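Local coordinates for AOC_like domain-containing protein (Frankia sp. Cc1.17, PDB 7DVI) that catalyses an exo-selective intermolecular Diels-Alder reaction on non-natural substrates and is built as an allene oxide cyclase-like beta-barrel, at residues 28-33 with 54-59; 84-89 with 103-108. All coordinates share one frame; numbering follows the deposited sequence.

Contact 1 of 2, residues 28-33 with 54-59; sequences IWEPQI and DELYDS. With EDO (1,2-ethanediol), chain M; EDO (1,2-ethanediol), chain R.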
loop_
_atom_site.group_PDB
_atom_site.type_symbol
_atom_site.label_atom_id
_atom_site.label_comp_id
_atom_site.label_asym_id
_atom_site.label_seq_id
_atom_site.Cartn_x
_atom_site.Cartn_y
_atom_site.Cartn_z
ATOM N N ILE A 28 2.881 -6.969 -21.482
ATOM C CA ILE A 28 1.462 -7.387 -21.530
ATOM C C ILE A 28 0.680 -6.347 -22.324
ATOM O O ILE A 28 0.882 -5.134 -22.126
ATOM C CB ILE A 28 0.870 -7.594 -20.127
ATOM C CG1 ILE A 28 1.578 -8.739 -19.404
ATOM C CG2 ILE A 28 -0.638 -7.772 -20.221
ATOM C CD1 ILE A 28 1.362 -8.754 -17.916
ATOM N N TRP A 29 -0.209 -6.855 -23.157
ATOM C CA TRP A 29 -1.186 -6.105 -23.966
ATOM C C TRP A 29 -2.515 -6.409 -23.277
ATOM O O TRP A 29 -2.882 -7.605 -23.185
ATOM C CB TRP A 29 -1.092 -6.562 -25.452
ATOM C CG TRP A 29 -2.031 -5.896 -26.412
ATOM C CD1 TRP A 29 -1.882 -4.661 -26.981
ATOM C CD2 TRP A 29 -3.257 -6.436 -26.953
ATOM N NE1 TRP A 29 -2.948 -4.385 -27.794
ATOM C CE2 TRP A 29 -3.804 -5.453 -27.803
ATOM C CE3 TRP A 29 -3.937 -7.652 -26.816
ATOM C CZ2 TRP A 29 -4.995 -5.661 -28.507
ATOM C CZ3 TRP A 29 -5.117 -7.852 -27.494
ATOM C CH2 TRP A 29 -5.642 -6.865 -28.328
ATOM N N GLU A 30 -3.209 -5.379 -22.795
ATOM C CA GLU A 30 -4.369 -5.554 -21.876
ATOM C C GLU A 30 -5.569 -4.786 -22.416
ATOM O O GLU A 30 -5.781 -3.606 -22.093
ATOM C CB GLU A 30 -3.972 -5.134 -20.449
ATOM C CG GLU A 30 -5.115 -5.270 -19.450
ATOM C CD GLU A 30 -4.783 -4.994 -17.983
ATOM O OE1 GLU A 30 -3.591 -5.028 -17.648
ATOM O OE2 GLU A 30 -5.752 -4.647 -17.205
ATOM N N PRO A 31 -6.389 -5.421 -23.283
ATOM C CA PRO A 31 -7.594 -4.770 -23.770
ATOM C C PRO A 31 -8.710 -4.845 -22.737
ATOM O O PRO A 31 -8.813 -5.880 -22.054
ATOM C CB PRO A 31 -7.964 -5.601 -25.011
ATOM C CG PRO A 31 -7.433 -6.979 -24.694
ATOM C CD PRO A 31 -6.132 -6.698 -23.972
ATOM N N GLN A 32 -9.549 -3.806 -22.736
ATOM C CA GLN A 32 -10.721 -3.701 -21.848
ATOM C C GLN A 32 -11.910 -4.387 -22.507
ATOM O O GLN A 32 -12.237 -3.994 -23.604
ATOM C CB GLN A 32 -10.985 -2.231 -21.560
ATOM C CG GLN A 32 -11.976 -2.056 -20.421
ATOM C CD GLN A 32 -11.620 -0.872 -19.556
ATOM O OE1 GLN A 32 -12.013 0.247 -19.867
ATOM N NE2 GLN A 32 -10.875 -1.110 -18.472
ATOM N N ILE A 33 -12.546 -5.356 -21.850
ATOM C CA ILE A 33 -13.713 -6.084 -22.405
ATOM C C ILE A 33 -14.995 -5.415 -21.918
ATOM O O ILE A 33 -15.997 -5.307 -22.696
ATOM C CB ILE A 33 -13.658 -7.571 -22.009
ATOM C CG1 ILE A 33 -12.291 -8.199 -22.286
ATOM C CG2 ILE A 33 -14.797 -8.345 -22.661
ATOM C CD1 ILE A 33 -11.825 -8.118 -23.729
ATOM N N ASP A 54 -10.887 -6.933 -17.974
ATOM C CA ASP A 54 -9.812 -6.808 -18.987
ATOM C C ASP A 54 -9.290 -8.200 -19.283
ATOM O O ASP A 54 -9.351 -9.041 -18.381
ATOM C CB ASP A 54 -8.613 -6.014 -18.506
ATOM C CG ASP A 54 -8.875 -4.530 -18.303
ATOM O OD1 ASP A 54 -9.980 -4.110 -18.582
ATOM O OD2 ASP A 54 -7.933 -3.840 -17.913
ATOM N N GLU A 55 -8.840 -8.425 -20.516
ATOM C CA GLU A 55 -7.978 -9.579 -20.827
ATOM C C GLU A 55 -6.529 -9.128 -20.772
ATOM O O GLU A 55 -6.252 -7.923 -20.923
ATOM C CB GLU A 55 -8.311 -10.144 -22.203
ATOM C CG GLU A 55 -9.587 -10.944 -22.217
ATOM C CD GLU A 55 -9.956 -11.481 -23.595
ATOM O OE1 GLU A 55 -9.344 -11.058 -24.601
ATOM O OE2 GLU A 55 -10.822 -12.340 -23.645
ATOM N N LEU A 56 -5.645 -10.076 -20.522
ATOM C CA LEU A 56 -4.203 -9.862 -20.618
ATOM C C LEU A 56 -3.678 -10.879 -21.634
ATOM O O LEU A 56 -4.052 -12.064 -21.530
ATOM C CB LEU A 56 -3.546 -10.096 -19.255
ATOM C CG LEU A 56 -3.665 -8.942 -18.249
ATOM C CD1 LEU A 56 -5.074 -8.918 -17.692
ATOM C CD2 LEU A 56 -2.640 -9.110 -17.143
ATOM N N TYR A 57 -2.764 -10.411 -22.476
ATOM C CA TYR A 57 -2.004 -11.193 -23.471
ATOM C C TYR A 57 -0.528 -10.986 -23.170
ATOM O O TYR A 57 -0.105 -9.845 -22.877
ATOM C CB TYR A 57 -2.444 -10.774 -24.876
ATOM C CG TYR A 57 -3.863 -11.154 -25.199
ATOM C CD1 TYR A 57 -4.936 -10.383 -24.770
ATOM C CD2 TYR A 57 -4.134 -12.294 -25.950
ATOM C CE1 TYR A 57 -6.238 -10.766 -25.026
ATOM C CE2 TYR A 57 -5.428 -12.677 -26.224
ATOM C CZ TYR A 57 -6.479 -11.911 -25.765
ATOM O OH TYR A 57 -7.756 -12.269 -26.070
ATOM N N ASP A 58 0.246 -12.074 -23.212
ATOM C CA ASP A 58 1.709 -12.001 -22.989
ATOM C C ASP A 58 2.361 -11.330 -24.214
ATOM O O ASP A 58 1.647 -10.947 -25.155
ATOM C CB ASP A 58 2.251 -13.378 -22.609
ATOM C CG ASP A 58 2.227 -14.390 -23.751
ATOM O OD1 ASP A 58 2.263 -13.954 -24.959
ATOM O OD2 ASP A 58 2.120 -15.589 -23.421
ATOM N N SER A 59 3.672 -11.133 -24.167
ATOM C CA SER A 59 4.453 -10.391 -25.182
ATOM C C SER A 59 4.374 -11.109 -26.537
ATOM O O SER A 59 4.680 -10.469 -27.532
ATOM C CB SER A 59 5.862 -10.217 -24.745
ATOM O OG SER A 59 6.505 -11.470 -24.596
HETATM C C1 EDO M . -15.178 -1.038 -22.784
HETATM O O1 EDO M . -14.282 -1.635 -23.674
HETATM C C2 EDO M . -16.551 -1.520 -22.984
HETATM O O2 EDO M . -17.381 -1.281 -21.858
HETATM C C1 EDO R . -9.110 3.014 -15.024
HETATM O O1 EDO R . -7.928 3.506 -14.481
HETATM C C2 EDO R . -8.951 1.616 -15.498
HETATM O O2 EDO R . -9.956 1.207 -16.427
#
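W29 turns the edge of its six-membered ring toward the face of Y57. It is an offset edge-to-face pair, with ring planes 63° apart and W29 CE3 3.6 Å from Y57 CD1. The two side chains run the same way beside each other. P31 CD lies over one face of the indole, toward the rim, and also meets the edge of the Y57 ring. Y57 OH makes a very short bond to E55 OE1, which helps fix the phenol. Under the rings, W29 and Y57 exchange two backbone bonds, W29 N to Y57 O (3.0 Å) and Y57 N to W29 O (2.9 Å). On the other side of the strands, I28 CG2 packs 3.8 Å from L56 CG. E30 is extended, with CG anti to the backbone N (chi1 179°), and brings OE2 to 2.4 Å from D54 OD2. R132 forms a salt bridge with E30. Q32 NE2 gives D54 OD1 a bond of 3.1 Å, on the syn lone pair and close to the amide plane. NE2 also donates to an ethanediol. W29 with Y57, a hydrogen-bonded antiparallel pair, and Q32 with D54, a non-hydrogen-bonded one, join strands 22-37 and 49-57, the first hairpin of the eight-stranded allene oxide cyclase-like barrel.

Contact 2 of 2, residues 84-89 with 103-108; sequences TYYSED and ADFNDV. With EDO (1,2-ethanediol), chain R.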
loop_
_atom_site.group_PDB
_atom_site.type_symbol
_atom_site.label_atom_id
_atom_site.label_comp_id
_atom_site.label_asym_id
_atom_site.label_seq_id
_atom_site.Cartn_x
_atom_site.Cartn_y
_atom_site.Cartn_z
ATOM N N THR A 84 -6.422 7.718 -6.188
ATOM C CA THR A 84 -7.418 6.766 -6.696
ATOM C C THR A 84 -7.032 5.370 -6.164
ATOM O O THR A 84 -5.862 4.962 -6.353
ATOM C CB THR A 84 -7.441 6.865 -8.232
ATOM O OG1 THR A 84 -7.681 8.227 -8.599
ATOM C CG2 THR A 84 -8.534 6.036 -8.854
ATOM N N TYR A 85 -7.997 4.666 -5.582
ATOM C CA TYR A 85 -7.757 3.338 -4.964
ATOM C C TYR A 85 -8.325 2.261 -5.857
ATOM O O TYR A 85 -9.550 2.245 -6.064
ATOM C CB TYR A 85 -8.310 3.260 -3.549
ATOM C CG TYR A 85 -7.665 2.140 -2.761
ATOM C CD1 TYR A 85 -6.448 2.349 -2.145
ATOM C CD2 TYR A 85 -8.211 0.860 -2.743
ATOM C CE1 TYR A 85 -5.823 1.338 -1.441
ATOM C CE2 TYR A 85 -7.602 -0.164 -2.025
ATOM C CZ TYR A 85 -6.399 0.081 -1.388
ATOM O OH TYR A 85 -5.746 -0.914 -0.717
ATOM N N TYR A 86 -7.432 1.369 -6.302
ATOM C CA TYR A 86 -7.723 0.231 -7.195
ATOM C C TYR A 86 -7.660 -1.079 -6.378
ATOM O O TYR A 86 -6.804 -1.238 -5.462
ATOM C CB TYR A 86 -6.682 0.146 -8.310
ATOM C CG TYR A 86 -6.805 1.193 -9.368
ATOM C CD1 TYR A 86 -6.266 2.457 -9.172
ATOM C CD2 TYR A 86 -7.419 0.917 -10.586
ATOM C CE1 TYR A 86 -6.384 3.441 -10.137
ATOM C CE2 TYR A 86 -7.495 1.895 -11.581
ATOM C CZ TYR A 86 -7.019 3.165 -11.332
ATOM O OH TYR A 86 -7.115 4.140 -12.283
ATOM N N SER A 87 -8.578 -1.971 -6.683
ATOM C CA SER A 87 -8.623 -3.357 -6.163
ATOM C C SER A 87 -9.019 -4.296 -7.293
ATOM O O SER A 87 -10.096 -4.034 -7.913
ATOM C CB SER A 87 -9.598 -3.471 -5.042
ATOM O OG SER A 87 -9.318 -4.619 -4.285
ATOM N N GLU A 88 -8.257 -5.370 -7.480
ATOM C CA GLU A 88 -8.587 -6.338 -8.530
ATOM C C GLU A 88 -8.084 -7.759 -8.182
ATOM O O GLU A 88 -7.144 -7.920 -7.386
ATOM C CB GLU A 88 -7.990 -5.894 -9.862
ATOM C CG GLU A 88 -6.513 -5.865 -9.883
ATOM C CD GLU A 88 -5.927 -5.103 -11.041
ATOM O OE1 GLU A 88 -6.453 -5.270 -12.190
ATOM O OE2 GLU A 88 -4.870 -4.466 -10.807
ATOM N N ASP A 89 -8.616 -8.705 -8.922
ATOM C CA ASP A 89 -8.154 -10.123 -8.918
ATOM C C ASP A 89 -7.825 -10.538 -10.360
ATOM O O ASP A 89 -8.694 -10.365 -11.238
ATOM C CB ASP A 89 -9.213 -10.963 -8.249
ATOM C CG ASP A 89 -9.485 -10.475 -6.839
ATOM O OD1 ASP A 89 -8.576 -10.581 -6.018
ATOM O OD2 ASP A 89 -10.596 -9.946 -6.606
ATOM N N ALA A 103 -3.003 4.900 -7.068
ATOM C CA ALA A 103 -2.482 5.545 -8.279
ATOM C C ALA A 103 -2.960 7.024 -8.301
ATOM O O ALA A 103 -4.091 7.348 -7.850
ATOM C CB ALA A 103 -2.963 4.782 -9.486
ATOM N N ASP A 104 -2.096 7.876 -8.795
ATOM C CA ASP A 104 -2.455 9.274 -9.162
ATOM C C ASP A 104 -3.220 9.225 -10.483
ATOM O O ASP A 104 -2.634 8.819 -11.515
ATOM C CB ASP A 104 -1.205 10.146 -9.225
ATOM C CG ASP A 104 -1.494 11.629 -9.520
ATOM O OD1 ASP A 104 -2.674 11.992 -9.828
ATOM O OD2 ASP A 104 -0.551 12.397 -9.415
ATOM N N PHE A 105 -4.491 9.587 -10.481
ATOM C CA PHE A 105 -5.306 9.604 -11.728
ATOM C C PHE A 105 -4.674 10.499 -12.818
ATOM O O PHE A 105 -4.846 10.189 -14.024
ATOM C CB PHE A 105 -6.753 9.922 -11.401
ATOM C CG PHE A 105 -7.734 9.474 -12.441
ATOM C CD1 PHE A 105 -7.978 8.128 -12.652
ATOM C CD2 PHE A 105 -8.436 10.401 -13.194
ATOM C CE1 PHE A 105 -8.912 7.709 -13.587
ATOM C CE2 PHE A 105 -9.369 9.985 -14.126
ATOM C CZ PHE A 105 -9.591 8.641 -14.339
ATOM N N ASN A 106 -3.857 11.471 -12.433
ATOM C CA ASN A 106 -3.145 12.366 -13.383
ATOM C C ASN A 106 -2.081 11.551 -14.103
ATOM O O ASN A 106 -2.026 11.656 -15.343
ATOM C CB ASN A 106 -2.593 13.607 -12.682
ATOM C CG ASN A 106 -3.717 14.517 -12.222
ATOM O OD1 ASN A 106 -4.768 14.552 -12.845
ATOM N ND2 ASN A 106 -3.522 15.215 -11.121
ATOM N N ASP A 107 -1.337 10.710 -13.364
ATOM C CA ASP A 107 -0.314 9.791 -13.916
ATOM C C ASP A 107 -1.010 8.846 -14.888
ATOM O O ASP A 107 -0.513 8.627 -16.018
ATOM C CB ASP A 107 0.393 9.031 -12.792
ATOM C CG ASP A 107 1.517 9.813 -12.157
ATOM O OD1 ASP A 107 1.768 10.924 -12.635
ATOM O OD2 ASP A 107 2.153 9.283 -11.224
ATOM N N VAL A 108 -2.175 8.340 -14.495
ATOM C CA VAL A 108 -2.970 7.443 -15.365
ATOM C C VAL A 108 -3.220 8.142 -16.705
ATOM O O VAL A 108 -2.832 7.593 -17.763
ATOM C CB VAL A 108 -4.288 7.017 -14.710
ATOM C CG1 VAL A 108 -5.123 6.205 -15.692
ATOM C CG2 VAL A 108 -4.054 6.222 -13.425
HETATM C C1 EDO R . -9.110 3.014 -15.024
HETATM O O1 EDO R . -7.928 3.506 -14.481
HETATM C C2 EDO R . -8.951 1.616 -15.498
HETATM O O2 EDO R . -9.956 1.207 -16.427
#
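Y86 has CG anti to its own carbonyl carbon (chi1 -73°), which carries the ring toward A103 and the helix start. F105 has CG anti to the backbone N (chi1 -158°), and its ring edge comes near Y86 OH. Y86 CE1 lies 3.7 Å from A103 CB, an oblique approach to the phenol ring. V108 CG2 stands 3.9 Å from Y86 OH. The same hydroxyl makes a very short hydrogen bond, 2.4 Å, to O1 of an ethanediol at the ring edge. T84 OG1 reaches F105 CB at 3.4 Å, while its hydrogen bond goes to V82 O. The backbones are joined by an antiparallel hydrogen-bonded pair in the hairpin of strands 82-92 and 95-104, part of the closed barrel. T84 N donates to A103 O and A103 N to T84 O, both at 2.9 Å. After D104 the chain leaves the strand for the short helix 105-109. D104 is the N-cap, and its OD1 takes a bond from N106 N at 2.9 Å, met from above the carboxylate plane. V108 N bonds to D104 O in the first helical turn. Beyond the two segments, Y71 and W134 meet the Y86 ring, and V39 and P44 touch F105.

How the contacts relate
Contact 1 and contact 2 belong to the same closed barrel, in the hairpins of strands 22-37 with 49-57 and 82-92 with 95-104. Their centres are about 17 Å apart and their nearest atoms about 5 Å, without touching. One ethanediol, probably from the crystallisation liquor, joins the Q32 amide of contact 1 to the Y86 hydroxyl of contact 2; Q32 NE2 lies 3.2 Å from its O2. R132 is a second link, forming salt bridges with both E30 and E88. Dimethyl sulfoxide also binds near the side chains of E30 and Y86. Such solvent molecules often mark pockets, so both contacts may border the barrel cavity where substrates probably react.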